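Local coordinates for protein A-type ATP synthase subunit F (Archaeoglobus fulgidus, PDB 2I4R) that is probably a component of the membrane-bound A-type ATP synthase, the rotary machine that makes ATP from ADP using a proton gradient, at residues L12-D17 with V56-Q61; D31-T36 with E46-R51; E39-A44 with L64-P69. All blocks are in the same frame, centred on the assembly; numbering follows the deposited sequence.

Interaction 1: residues L12-D17 with V56-Q61; sequences LAVVGD and VVIMKQ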
ATOM      1  N   LEU B  12       3.957   7.777  10.198  1.00 60.82           N
ATOM      2  CA  LEU B  12       3.130   7.237   9.135  1.00 56.94           C
ATOM      3  C   LEU B  12       2.213   8.378   8.704  1.00 54.45           C
ATOM      4  O   LEU B  12       1.507   8.963   9.516  1.00 52.37           O
ATOM      5  CB  LEU B  12       2.335   6.033   9.655  1.00 55.18           C
ATOM      6  CG  LEU B  12       1.031   5.589   8.988  1.00 52.81           C
ATOM      7  CD1 LEU B  12       1.121   5.664   7.478  1.00 53.98           C
ATOM      8  CD2 LEU B  12       0.739   4.177   9.445  1.00 52.46           C
ATOM      9  N   ALA B  13       2.261   8.734   7.432  1.00 53.64           N
ATOM     10  CA  ALA B  13       1.421   9.814   6.948  1.00 54.68           C
ATOM     11  C   ALA B  13       0.459   9.217   5.948  1.00 55.97           C
ATOM     12  O   ALA B  13       0.765   8.203   5.313  1.00 57.27           O
ATOM     13  CB  ALA B  13       2.268  10.898   6.291  1.00 50.13           C
ATOM     14  N   VAL B  14      -0.711   9.831   5.831  1.00 56.19           N
ATOM     15  CA  VAL B  14      -1.721   9.374   4.888  1.00 56.82           C
ATOM     16  C   VAL B  14      -2.108  10.571   4.049  1.00 57.84           C
ATOM     17  O   VAL B  14      -2.179  11.698   4.566  1.00 58.01           O
ATOM     18  CB  VAL B  14      -2.956   8.862   5.603  1.00 55.63           C
ATOM     19  CG1 VAL B  14      -3.901   8.235   4.608  1.00 52.58           C
ATOM     20  CG2 VAL B  14      -2.539   7.878   6.673  1.00 57.37           C
ATOM     21  N   VAL B  15      -2.347  10.334   2.760  1.00 58.56           N
ATOM     22  CA  VAL B  15      -2.713  11.406   1.833  1.00 60.27           C
ATOM     23  C   VAL B  15      -3.942  11.002   1.031  1.00 61.02           C
ATOM     24  O   VAL B  15      -3.924   9.984   0.343  1.00 63.35           O
ATOM     25  CB  VAL B  15      -1.562  11.710   0.826  1.00 60.15           C
ATOM     26  CG1 VAL B  15      -1.823  13.031   0.139  1.00 60.77           C
ATOM     27  CG2 VAL B  15      -0.208  11.719   1.533  1.00 58.87           C
ATOM     28  N   GLY B  16      -5.005  11.791   1.111  1.00 62.06           N
ATOM     29  CA  GLY B  16      -6.200  11.456   0.361  1.00 64.08           C
ATOM     30  C   GLY B  16      -7.397  12.322   0.685  1.00 66.78           C
ATOM     31  O   GLY B  16      -7.335  13.179   1.571  1.00 65.54           O
ATOM     32  N   ASP B  17      -8.492  12.097  -0.041  1.00 70.14           N
ATOM     33  CA  ASP B  17      -9.730  12.852   0.160  1.00 73.27           C
ATOM     34  C   ASP B  17     -10.274  12.572   1.552  1.00 72.98           C
ATOM     35  O   ASP B  17      -9.976  11.536   2.141  1.00 73.47           O
ATOM     36  CB  ASP B  17     -10.777  12.460  -0.888  1.00 75.89           C
ATOM     37  CG  ASP B  17     -11.286  11.034  -0.706  1.00 81.12           C
ATOM     38  OD1 ASP B  17     -10.486  10.077  -0.876  1.00 82.61           O
ATOM     39  OD2 ASP B  17     -12.490  10.872  -0.395  1.00 82.18           O
ATOM     40  N   VAL B  56       6.616   6.278   6.401  1.00 50.24           N
ATOM     41  CA  VAL B  56       5.709   5.625   5.472  1.00 50.19           C
ATOM     42  C   VAL B  56       4.565   6.580   5.145  1.00 52.08           C
ATOM     43  O   VAL B  56       4.173   7.400   5.980  1.00 53.35           O
ATOM     44  CB  VAL B  56       5.092   4.331   6.096  1.00 48.53           C
ATOM     45  CG1 VAL B  56       4.213   3.624   5.084  1.00 44.88           C
ATOM     46  CG2 VAL B  56       6.187   3.401   6.590  1.00 50.12           C
ATOM     47  N   VAL B  57       4.036   6.485   3.928  1.00 51.88           N
ATOM     48  CA  VAL B  57       2.907   7.314   3.536  1.00 51.28           C
ATOM     49  C   VAL B  57       1.938   6.503   2.692  1.00 50.95           C
ATOM     50  O   VAL B  57       2.312   5.940   1.670  1.00 48.43           O
ATOM     51  CB  VAL B  57       3.372   8.602   2.777  1.00 51.29           C
ATOM     52  CG1 VAL B  57       4.573   8.295   1.929  1.00 52.95           C
ATOM     53  CG2 VAL B  57       2.230   9.171   1.915  1.00 49.18           C
ATOM     54  N   ILE B  58       0.697   6.428   3.163  1.00 53.85           N
ATOM     55  CA  ILE B  58      -0.378   5.704   2.481  1.00 58.41           C
ATOM     56  C   ILE B  58      -0.998   6.607   1.419  1.00 62.01           C
ATOM     57  O   ILE B  58      -1.212   7.795   1.661  1.00 63.86           O
ATOM     58  CB  ILE B  58      -1.529   5.322   3.447  1.00 56.94           C
ATOM     59  CG1 ILE B  58      -0.985   4.675   4.721  1.00 57.21           C
ATOM     60  CG2 ILE B  58      -2.495   4.392   2.739  1.00 56.96           C
ATOM     61  CD1 ILE B  58      -0.440   3.294   4.518  1.00 59.95           C
HETATM   62  N   MSE B  59      -1.313   6.051   0.258  1.00 66.20           N
HETATM   63  CA  MSE B  59      -1.920   6.845  -0.800  1.00 71.22           C
HETATM   64  C   MSE B  59      -2.725   6.027  -1.787  1.00 72.32           C
HETATM   65  O   MSE B  59      -2.546   4.817  -1.908  1.00 71.21           O
HETATM   66  CB  MSE B  59      -0.853   7.575  -1.599  1.00 77.20           C
HETATM   67  CG  MSE B  59      -0.460   8.943  -1.106  1.00 83.54           C
HETATM   68 SE   MSE B  59       0.169   9.927  -2.648  1.00 96.44          SE
HETATM   69  CE  MSE B  59       1.625   8.762  -3.197  1.00 87.91           C
ATOM     70  N   LYS B  60      -3.606   6.709  -2.508  1.00 73.87           N
ATOM     71  CA  LYS B  60      -4.409   6.061  -3.522  1.00 75.72           C
ATOM     72  C   LYS B  60      -3.444   5.746  -4.658  1.00 77.66           C
ATOM     73  O   LYS B  60      -2.590   6.560  -5.005  1.00 75.97           O
ATOM     74  CB  LYS B  60      -5.508   7.005  -4.001  1.00 75.93           C
ATOM     75  CG  LYS B  60      -6.598   7.250  -2.974  1.00 76.74           C
ATOM     76  CD  LYS B  60      -7.862   6.447  -3.298  1.00 76.31           C
ATOM     77  CE  LYS B  60      -8.956   7.342  -3.871  1.00 75.20           C
ATOM     78  NZ  LYS B  60      -9.365   8.416  -2.902  1.00 74.19           N
ATOM     79  N   GLN B  61      -3.575   4.559  -5.232  1.00 81.75           N
ATOM     80  CA  GLN B  61      -2.695   4.144  -6.311  1.00 86.27           C
ATOM     81  C   GLN B  61      -2.900   5.058  -7.504  1.00 87.42           C
ATOM     82  O   GLN B  61      -2.067   5.132  -8.405  1.00 88.84           O
ATOM     83  CB  GLN B  61      -3.008   2.698  -6.689  1.00 88.66           C
ATOM     84  CG  GLN B  61      -1.858   1.947  -7.331  1.00 93.84           C
ATOM     85  CD  GLN B  61      -2.060   0.436  -7.272  1.00 97.45           C
ATOM     86  OE1 GLN B  61      -3.034  -0.098  -7.819  1.00 99.00           O
ATOM     87  NE2 GLN B  61      -1.145  -0.259  -6.599  1.00 97.92           N
TER
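L12-G16 and V56-K60 run as neighbouring parallel strands, their axes 4.4 Å apart and inclined by 18°. Within these segments A13 N donates to V56 O, and I58 N to A13 O at 2.8 Å, so the two backbone bonds of A13 reach residues on both sides of V57. V15 N then donates to I58 O at 3.0 Å. On the face bearing L12, V14, V56 and I58, L12 CD1 lies 3.6 Å from I58 CG1, the two side chains meeting at a slant, while V14 CG1 runs beside I58 CB at 3.9 Å. F20 of helix 18-26 covers V14 and I58 there. The other face carries A13, V15, V57 and M59. V15 CG2 meets V57 CG2 at 3.5 Å, and V15 CB is 3.6 Å from CG of M59, a selenomethionine; A44 and V45 of helix 38-50 pack over this pair. Farther on, the bent K60 side chain crosses that of D17 at about a right angle and puts NZ 2.8 Å from D17 OD1, while D17 OD2 makes a weak N-cap bond to D19 N. Amide bonds thus set the register, and K60 would probably offset part of the capping carboxylate's charge.

Interaction 2: residues D31-T36 with E46-R51; sequences DIYEVT and EDVLKR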
ATOM      1  N   ASP B  31      -1.283  12.059  11.391  1.00 63.21           N
ATOM      2  CA  ASP B  31      -0.338  12.630  10.439  1.00 63.50           C
ATOM      3  C   ASP B  31      -0.924  12.561   9.033  1.00 62.39           C
ATOM      4  O   ASP B  31      -0.285  12.082   8.095  1.00 63.14           O
ATOM      5  CB  ASP B  31       0.986  11.864  10.524  1.00 64.01           C
ATOM      6  CG  ASP B  31       2.167  12.691  10.066  1.00 64.98           C
ATOM      7  OD1 ASP B  31       3.314  12.316  10.398  1.00 65.84           O
ATOM      8  OD2 ASP B  31       1.949  13.709   9.373  1.00 64.51           O
ATOM      9  N   ILE B  32      -2.145  13.060   8.891  1.00 61.30           N
ATOM     10  CA  ILE B  32      -2.833  13.011   7.610  1.00 61.66           C
ATOM     11  C   ILE B  32      -2.888  14.322   6.813  1.00 61.98           C
ATOM     12  O   ILE B  32      -2.950  15.411   7.389  1.00 61.76           O
ATOM     13  CB  ILE B  32      -4.274  12.407   7.819  1.00 60.63           C
ATOM     14  CG1 ILE B  32      -5.221  12.838   6.692  1.00 60.60           C
ATOM     15  CG2 ILE B  32      -4.795  12.761   9.189  1.00 55.74           C
ATOM     16  CD1 ILE B  32      -5.817  14.214   6.841  1.00 58.97           C
ATOM     17  N   TYR B  33      -2.846  14.190   5.485  1.00 61.17           N
ATOM     18  CA  TYR B  33      -2.914  15.320   4.558  1.00 62.07           C
ATOM     19  C   TYR B  33      -4.235  15.260   3.779  1.00 64.49           C
ATOM     20  O   TYR B  33      -4.373  14.417   2.896  1.00 64.63           O
ATOM     21  CB  TYR B  33      -1.783  15.245   3.533  1.00 60.40           C
ATOM     22  CG  TYR B  33      -0.400  15.608   4.016  1.00 60.07           C
ATOM     23  CD1 TYR B  33       0.107  16.905   3.848  1.00 56.96           C
ATOM     24  CD2 TYR B  33       0.425  14.649   4.623  1.00 58.63           C
ATOM     25  CE1 TYR B  33       1.401  17.235   4.278  1.00 54.53           C
ATOM     26  CE2 TYR B  33       1.722  14.972   5.052  1.00 54.82           C
ATOM     27  CZ  TYR B  33       2.196  16.262   4.881  1.00 54.23           C
ATOM     28  OH  TYR B  33       3.444  16.582   5.357  1.00 52.66           O
ATOM     29  N   GLU B  34      -5.193  16.137   4.087  1.00 67.90           N
ATOM     30  CA  GLU B  34      -6.482  16.162   3.371  1.00 71.38           C
ATOM     31  C   GLU B  34      -6.238  16.672   1.958  1.00 71.39           C
ATOM     32  O   GLU B  34      -5.614  17.714   1.770  1.00 71.19           O
ATOM     33  CB  GLU B  34      -7.477  17.090   4.065  1.00 75.36           C
ATOM     34  CG  GLU B  34      -7.831  16.687   5.487  1.00 81.95           C
ATOM     35  CD  GLU B  34      -8.847  15.564   5.539  1.00 85.77           C
ATOM     36  OE1 GLU B  34      -8.647  14.544   4.843  1.00 88.33           O
ATOM     37  OE2 GLU B  34      -9.846  15.702   6.282  1.00 88.67           O
ATOM     38  N   VAL B  35      -6.746  15.954   0.966  1.00 71.54           N
ATOM     39  CA  VAL B  35      -6.507  16.346  -0.410  1.00 72.60           C
ATOM     40  C   VAL B  35      -7.643  16.087  -1.397  1.00 74.29           C
ATOM     41  O   VAL B  35      -8.373  15.111  -1.294  1.00 74.29           O
ATOM     42  CB  VAL B  35      -5.221  15.661  -0.915  1.00 72.12           C
ATOM     43  CG1 VAL B  35      -5.334  15.327  -2.386  1.00 71.48           C
ATOM     44  CG2 VAL B  35      -4.029  16.569  -0.655  1.00 71.67           C
ATOM     45  N   THR B  36      -7.760  16.977  -2.372  1.00 77.10           N
ATOM     46  CA  THR B  36      -8.784  16.881  -3.395  1.00 79.25           C
ATOM     47  C   THR B  36      -8.232  17.392  -4.727  1.00 81.36           C
ATOM     48  O   THR B  36      -8.047  16.633  -5.687  1.00 81.81           O
ATOM     49  CB  THR B  36      -9.986  17.723  -2.998  1.00 79.33           C
ATOM     50  OG1 THR B  36      -9.522  18.933  -2.388  1.00 79.41           O
ATOM     51  CG2 THR B  36     -10.866  16.967  -2.018  1.00 79.57           C
ATOM     52  N   GLU B  46       4.905  16.684  -2.247  1.00 65.57           N
ATOM     53  CA  GLU B  46       6.154  17.425  -2.232  1.00 69.47           C
ATOM     54  C   GLU B  46       6.468  17.694  -0.775  1.00 70.68           C
ATOM     55  O   GLU B  46       7.601  17.504  -0.323  1.00 72.37           O
ATOM     56  CB  GLU B  46       6.013  18.754  -2.983  1.00 71.40           C
ATOM     57  CG  GLU B  46       6.152  18.644  -4.503  1.00 75.94           C
ATOM     58  CD  GLU B  46       5.905  19.969  -5.221  1.00 78.05           C
ATOM     59  OE1 GLU B  46       6.210  20.063  -6.432  1.00 77.05           O
ATOM     60  OE2 GLU B  46       5.398  20.915  -4.573  1.00 78.89           O
ATOM     61  N   ASP B  47       5.444  18.120  -0.043  1.00 70.26           N
ATOM     62  CA  ASP B  47       5.586  18.443   1.363  1.00 70.78           C
ATOM     63  C   ASP B  47       6.015  17.254   2.192  1.00 70.15           C
ATOM     64  O   ASP B  47       6.901  17.369   3.038  1.00 70.70           O
ATOM     65  CB  ASP B  47       4.279  19.010   1.912  1.00 73.32           C
ATOM     66  CG  ASP B  47       3.842  20.276   1.185  1.00 78.10           C
ATOM     67  OD1 ASP B  47       4.679  21.202   1.018  1.00 78.30           O
ATOM     68  OD2 ASP B  47       2.656  20.344   0.785  1.00 79.44           O
ATOM     69  N   VAL B  48       5.405  16.102   1.951  1.00 68.79           N
ATOM     70  CA  VAL B  48       5.766  14.932   2.727  1.00 68.47           C
ATOM     71  C   VAL B  48       7.209  14.517   2.439  1.00 67.99           C
ATOM     72  O   VAL B  48       7.882  13.928   3.281  1.00 68.46           O
ATOM     73  CB  VAL B  48       4.792  13.764   2.451  1.00 67.53           C
ATOM     74  CG1 VAL B  48       5.076  13.156   1.112  1.00 67.93           C
ATOM     75  CG2 VAL B  48       4.891  12.739   3.554  1.00 66.82           C
ATOM     76  N   LEU B  49       7.695  14.854   1.251  1.00 68.89           N
ATOM     77  CA  LEU B  49       9.065  14.514   0.872  1.00 68.34           C
ATOM     78  C   LEU B  49      10.063  15.475   1.491  1.00 68.80           C
ATOM     79  O   LEU B  49      11.219  15.119   1.697  1.00 70.29           O
ATOM     80  CB  LEU B  49       9.218  14.508  -0.653  1.00 65.59           C
ATOM     81  CG  LEU B  49       8.553  13.321  -1.357  1.00 64.46           C
ATOM     82  CD1 LEU B  49       8.406  13.595  -2.834  1.00 63.14           C
ATOM     83  CD2 LEU B  49       9.366  12.075  -1.117  1.00 61.44           C
ATOM     84  N   LYS B  50       9.622  16.692   1.791  1.00 69.51           N
ATOM     85  CA  LYS B  50      10.514  17.672   2.400  1.00 69.55           C
ATOM     86  C   LYS B  50      10.736  17.327   3.866  1.00 68.15           C
ATOM     87  O   LYS B  50      11.724  17.745   4.466  1.00 68.33           O
ATOM     88  CB  LYS B  50       9.935  19.088   2.297  1.00 71.64           C
ATOM     89  CG  LYS B  50       9.948  19.684   0.901  1.00 74.20           C
ATOM     90  CD  LYS B  50      10.099  21.205   0.954  1.00 78.25           C
ATOM     91  CE  LYS B  50       8.909  21.888   1.641  1.00 81.39           C
ATOM     92  NZ  LYS B  50       9.248  23.256   2.169  1.00 81.61           N
ATOM     93  N   ARG B  51       9.815  16.555   4.435  1.00 66.80           N
ATOM     94  CA  ARG B  51       9.900  16.160   5.838  1.00 66.53           C
ATOM     95  C   ARG B  51      11.016  15.163   6.115  1.00 66.35           C
ATOM     96  O   ARG B  51      11.459  14.442   5.218  1.00 67.47           O
ATOM     97  CB  ARG B  51       8.555  15.597   6.303  1.00 64.17           C
ATOM     98  CG  ARG B  51       7.481  16.647   6.310  1.00 63.66           C
ATOM     99  CD  ARG B  51       6.152  16.094   6.705  1.00 64.28           C
ATOM    100  NE  ARG B  51       6.252  15.258   7.894  1.00 65.74           N
ATOM    101  CZ  ARG B  51       5.209  14.695   8.494  1.00 64.65           C
ATOM    102  NH1 ARG B  51       3.986  14.888   8.017  1.00 63.16           N
ATOM    103  NH2 ARG B  51       5.394  13.930   9.559  1.00 65.48           N
TER
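D31 and R51 meet carboxylate to guanidinium in an end-on, two-pronged salt bridge, the tightly held part of this contact between the edge strand 32-34 and the end of helix 38-50. R51 NH1 reaches D31 OD2 at 2.7 Å with an N-H...O angle of 175°, and R51 NH2 reaches D31 OD1 at 2.8 Å. Both oxygens use their syn lone pairs, and the two planes, 20° apart, are nearly coplanar, which lets each oxygen face its own nitrogen. R51 NH1 also donates to Y33 OH at 3.2 Å, with the hydroxyl in the guanidinium plane. The bend of the arginine chain at chi3 (47°) turns the guanidinium edge to both the Y33 hydroxyl and D31. A second carboxylate, D53, forms a salt bridge with R51 NE.

Farther up the helix the packing is looser. The Y33 ring comes obliquely to V48, where CE2 and CG2 are 4.2 Å apart, and to D47, whose CB is 4.1 Å from Y33 CE1. A44 and V15 also touch the tyrosine, whereas the contact as a whole lies at the surface, with V48 the one buried residue among those that touch. With two in-plane partners on NH1 and a carboxylate on NE, the guanidinium has its rotation fixed, and the two aspartates would probably stabilise its positive charge.

Interaction 3: residues E39-A44 with L64-P69; sequences EEIVKA and LKKLPP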
ATOM      1  N   GLU B  39      -3.685  19.776  -7.733  1.00 86.85           N
ATOM      2  CA  GLU B  39      -2.557  20.592  -7.294  1.00 87.02           C
ATOM      3  C   GLU B  39      -2.243  20.324  -5.830  1.00 84.56           C
ATOM      4  O   GLU B  39      -1.080  20.361  -5.420  1.00 84.05           O
ATOM      5  CB  GLU B  39      -2.879  22.081  -7.504  1.00 90.24           C
ATOM      6  CG  GLU B  39      -1.776  23.065  -7.089  1.00 92.22           C
ATOM      7  CD  GLU B  39      -2.036  24.490  -7.590  1.00 94.05           C
ATOM      8  OE1 GLU B  39      -3.096  24.734  -8.215  1.00 93.37           O
ATOM      9  OE2 GLU B  39      -1.175  25.368  -7.360  1.00 94.40           O
ATOM     10  N   GLU B  40      -3.292  20.046  -5.055  1.00 82.01           N
ATOM     11  CA  GLU B  40      -3.156  19.765  -3.629  1.00 79.84           C
ATOM     12  C   GLU B  40      -2.514  18.405  -3.393  1.00 77.93           C
ATOM     13  O   GLU B  40      -1.812  18.210  -2.401  1.00 77.98           O
ATOM     14  CB  GLU B  40      -4.521  19.804  -2.954  1.00 80.40           C
ATOM     15  CG  GLU B  40      -5.226  21.134  -3.087  1.00 82.68           C
ATOM     16  CD  GLU B  40      -6.539  21.181  -2.331  1.00 83.98           C
ATOM     17  OE1 GLU B  40      -7.447  20.373  -2.640  1.00 84.47           O
ATOM     18  OE2 GLU B  40      -6.661  22.031  -1.424  1.00 84.29           O
ATOM     19  N   ILE B  41      -2.765  17.470  -4.303  1.00 74.40           N
ATOM     20  CA  ILE B  41      -2.199  16.136  -4.201  1.00 71.22           C
ATOM     21  C   ILE B  41      -0.693  16.254  -4.345  1.00 70.87           C
ATOM     22  O   ILE B  41       0.075  15.763  -3.512  1.00 71.50           O
ATOM     23  CB  ILE B  41      -2.705  15.218  -5.332  1.00 70.43           C
ATOM     24  CG1 ILE B  41      -4.232  15.145  -5.305  1.00 70.72           C
ATOM     25  CG2 ILE B  41      -2.101  13.836  -5.184  1.00 67.94           C
ATOM     26  CD1 ILE B  41      -4.828  14.200  -6.332  1.00 70.65           C
ATOM     27  N   VAL B  42      -0.281  16.923  -5.415  1.00 69.54           N
ATOM     28  CA  VAL B  42       1.125  17.107  -5.733  1.00 66.90           C
ATOM     29  C   VAL B  42       1.912  17.886  -4.684  1.00 65.69           C
ATOM     30  O   VAL B  42       3.064  17.557  -4.406  1.00 64.88           O
ATOM     31  CB  VAL B  42       1.277  17.801  -7.099  1.00 66.21           C
ATOM     32  CG1 VAL B  42       2.743  17.906  -7.472  1.00 66.09           C
ATOM     33  CG2 VAL B  42       0.509  17.026  -8.158  1.00 64.03           C
ATOM     34  N   LYS B  43       1.309  18.917  -4.103  1.00 64.25           N
ATOM     35  CA  LYS B  43       2.021  19.690  -3.099  1.00 63.62           C
ATOM     36  C   LYS B  43       2.209  18.830  -1.867  1.00 62.63           C
ATOM     37  O   LYS B  43       3.297  18.773  -1.313  1.00 62.51           O
ATOM     38  CB  LYS B  43       1.256  20.961  -2.720  1.00 65.10           C
ATOM     39  CG  LYS B  43       2.073  21.874  -1.804  1.00 66.72           C
ATOM     40  CD  LYS B  43       1.242  22.938  -1.062  1.00 67.69           C
ATOM     41  CE  LYS B  43       2.128  23.700  -0.065  1.00 66.41           C
ATOM     42  NZ  LYS B  43       1.378  24.600   0.844  1.00 64.89           N
ATOM     43  N   ALA B  44       1.140  18.157  -1.448  1.00 62.47           N
ATOM     44  CA  ALA B  44       1.174  17.284  -0.276  1.00 61.50           C
ATOM     45  C   ALA B  44       2.310  16.296  -0.397  1.00 61.01           C
ATOM     46  O   ALA B  44       3.057  16.069   0.557  1.00 63.37           O
ATOM     47  CB  ALA B  44      -0.137  16.534  -0.136  1.00 61.43           C
ATOM     48  N   LEU B  64      -0.112   8.749  -8.285  1.00 86.06           N
ATOM     49  CA  LEU B  64       1.190   8.890  -8.937  1.00 87.52           C
ATOM     50  C   LEU B  64       1.055   9.512 -10.325  1.00 87.99           C
ATOM     51  O   LEU B  64       1.821  10.404 -10.689  1.00 88.87           O
ATOM     52  CB  LEU B  64       1.892   7.537  -9.079  1.00 88.51           C
ATOM     53  CG  LEU B  64       2.351   6.785  -7.835  1.00 89.25           C
ATOM     54  CD1 LEU B  64       1.157   6.087  -7.209  1.00 90.19           C
ATOM     55  CD2 LEU B  64       3.430   5.766  -8.218  1.00 89.29           C
ATOM     56  N   LYS B  65       0.085   9.029 -11.098  1.00 87.85           N
ATOM     57  CA  LYS B  65      -0.151   9.529 -12.445  1.00 86.77           C
ATOM     58  C   LYS B  65      -0.236  11.044 -12.449  1.00 86.73           C
ATOM     59  O   LYS B  65       0.176  11.692 -13.401  1.00 87.88           O
ATOM     60  CB  LYS B  65      -1.436   8.940 -13.002  1.00 86.03           C
ATOM     61  N   LYS B  66      -0.755  11.604 -11.366  1.00 86.69           N
ATOM     62  CA  LYS B  66      -0.917  13.048 -11.248  1.00 86.11           C
ATOM     63  C   LYS B  66       0.362  13.796 -10.874  1.00 85.73           C
ATOM     64  O   LYS B  66       0.414  15.025 -10.920  1.00 84.04           O
ATOM     65  CB  LYS B  66      -2.013  13.342 -10.220  1.00 86.49           C
ATOM     66  CG  LYS B  66      -3.330  12.650 -10.532  1.00 86.71           C
ATOM     67  CD  LYS B  66      -4.438  13.149  -9.637  1.00 86.70           C
ATOM     68  CE  LYS B  66      -5.794  12.756 -10.189  1.00 87.02           C
ATOM     69  NZ  LYS B  66      -6.895  13.408  -9.425  1.00 86.83           N
ATOM     70  N   LEU B  67       1.395  13.047 -10.516  1.00 87.10           N
ATOM     71  CA  LEU B  67       2.668  13.632 -10.114  1.00 88.57           C
ATOM     72  C   LEU B  67       3.661  13.773 -11.269  1.00 89.55           C
ATOM     73  O   LEU B  67       3.931  12.807 -11.989  1.00 90.06           O
ATOM     74  CB  LEU B  67       3.298  12.771  -9.014  1.00 89.28           C
ATOM     75  CG  LEU B  67       2.426  12.462  -7.793  1.00 88.73           C
ATOM     76  CD1 LEU B  67       3.127  11.447  -6.919  1.00 88.90           C
ATOM     77  CD2 LEU B  67       2.141  13.734  -7.013  1.00 88.88           C
ATOM     78  N   PRO B  68       4.225  14.983 -11.455  1.00 91.62           N
ATOM     79  CA  PRO B  68       5.190  15.208 -12.536  1.00 90.46           C
ATOM     80  C   PRO B  68       6.353  14.210 -12.517  1.00 90.52           C
ATOM     81  O   PRO B  68       6.720  13.674 -11.470  1.00 91.55           O
ATOM     82  CB  PRO B  68       5.637  16.655 -12.310  1.00 90.32           C
ATOM     83  CG  PRO B  68       5.420  16.868 -10.852  1.00 90.92           C
ATOM     84  CD  PRO B  68       4.091  16.191 -10.625  1.00 91.14           C
ATOM     85  N   PRO B  69       6.950  13.956 -13.689  1.00 91.46           N
ATOM     86  CA  PRO B  69       8.066  13.020 -13.832  1.00 89.99           C
ATOM     87  C   PRO B  69       9.121  13.142 -12.749  1.00 88.55           C
ATOM     88  O   PRO B  69       9.613  12.138 -12.244  1.00 88.86           O
ATOM     89  CB  PRO B  69       8.617  13.355 -15.212  1.00 90.88           C
ATOM     90  CG  PRO B  69       7.395  13.793 -15.956  1.00 90.96           C
ATOM     91  CD  PRO B  69       6.712  14.680 -14.951  1.00 90.49           C
TER
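The first turns of helix 38-50 pack against the linker that leads from strand 54-60 into helix 69-77, and V42 and I41 are the helix residues that touch it. V42 sits opposite L67, their CA atoms 5.8 Å apart. Both methyls of V42 are used: CG2 lies 3.4 Å from the backbone K66 O and 3.8 Å from L67 CD2, while CG1 reaches toward the P68 ring, meeting CD at 3.8 Å. L67 slides past V42 in the opposite direction, which also carries its CD2 to 3.7 Å from V42 CA, against the helix backbone itself. The preceding residue, I41, touches K66 CD with its CD1 at 3.5 Å, the two side chains crossing at a slant. K66 is extended beyond CG, and this straight run takes its aliphatic part across I41 and its NZ to a salt bridge with D38, at the start of the same helix. Within the linker, L67 N bonds to L64 O at 2.7 Å, closing a turn. Apolar contact therefore joins the two segments directly. The arrangement belongs to an alpha/beta fold in which strands and helices alternate around a parallel sheet of strand order 2-1-3-4, this linker leading from the third strand to the helix before the fourth.

From the N terminus, strand 11-16 comes first, and interaction 1 closes the widest loop when strand 54-60 pairs beside it, 39 residues on. Interaction 2 lies wholly within that span, joining edge strand 32-34 to the end of helix 38-50 across 10 residues. Interaction 3 crosses both: it starts on the same helix, in 39-44, and ends in 64-69, past strand 54-60. The sheet couples the first two, V14 O to Y33 N being a probable hydrogen bond of 2.7 Å. A44 of interaction 3 touches V15 of interaction 1, CB to CG1 at 3.9 Å, and V35 of interaction 2 packs on I41 and A44. Helix 38-50 is thus tied to the sheet, the edge strand and the linker to helix 69-77.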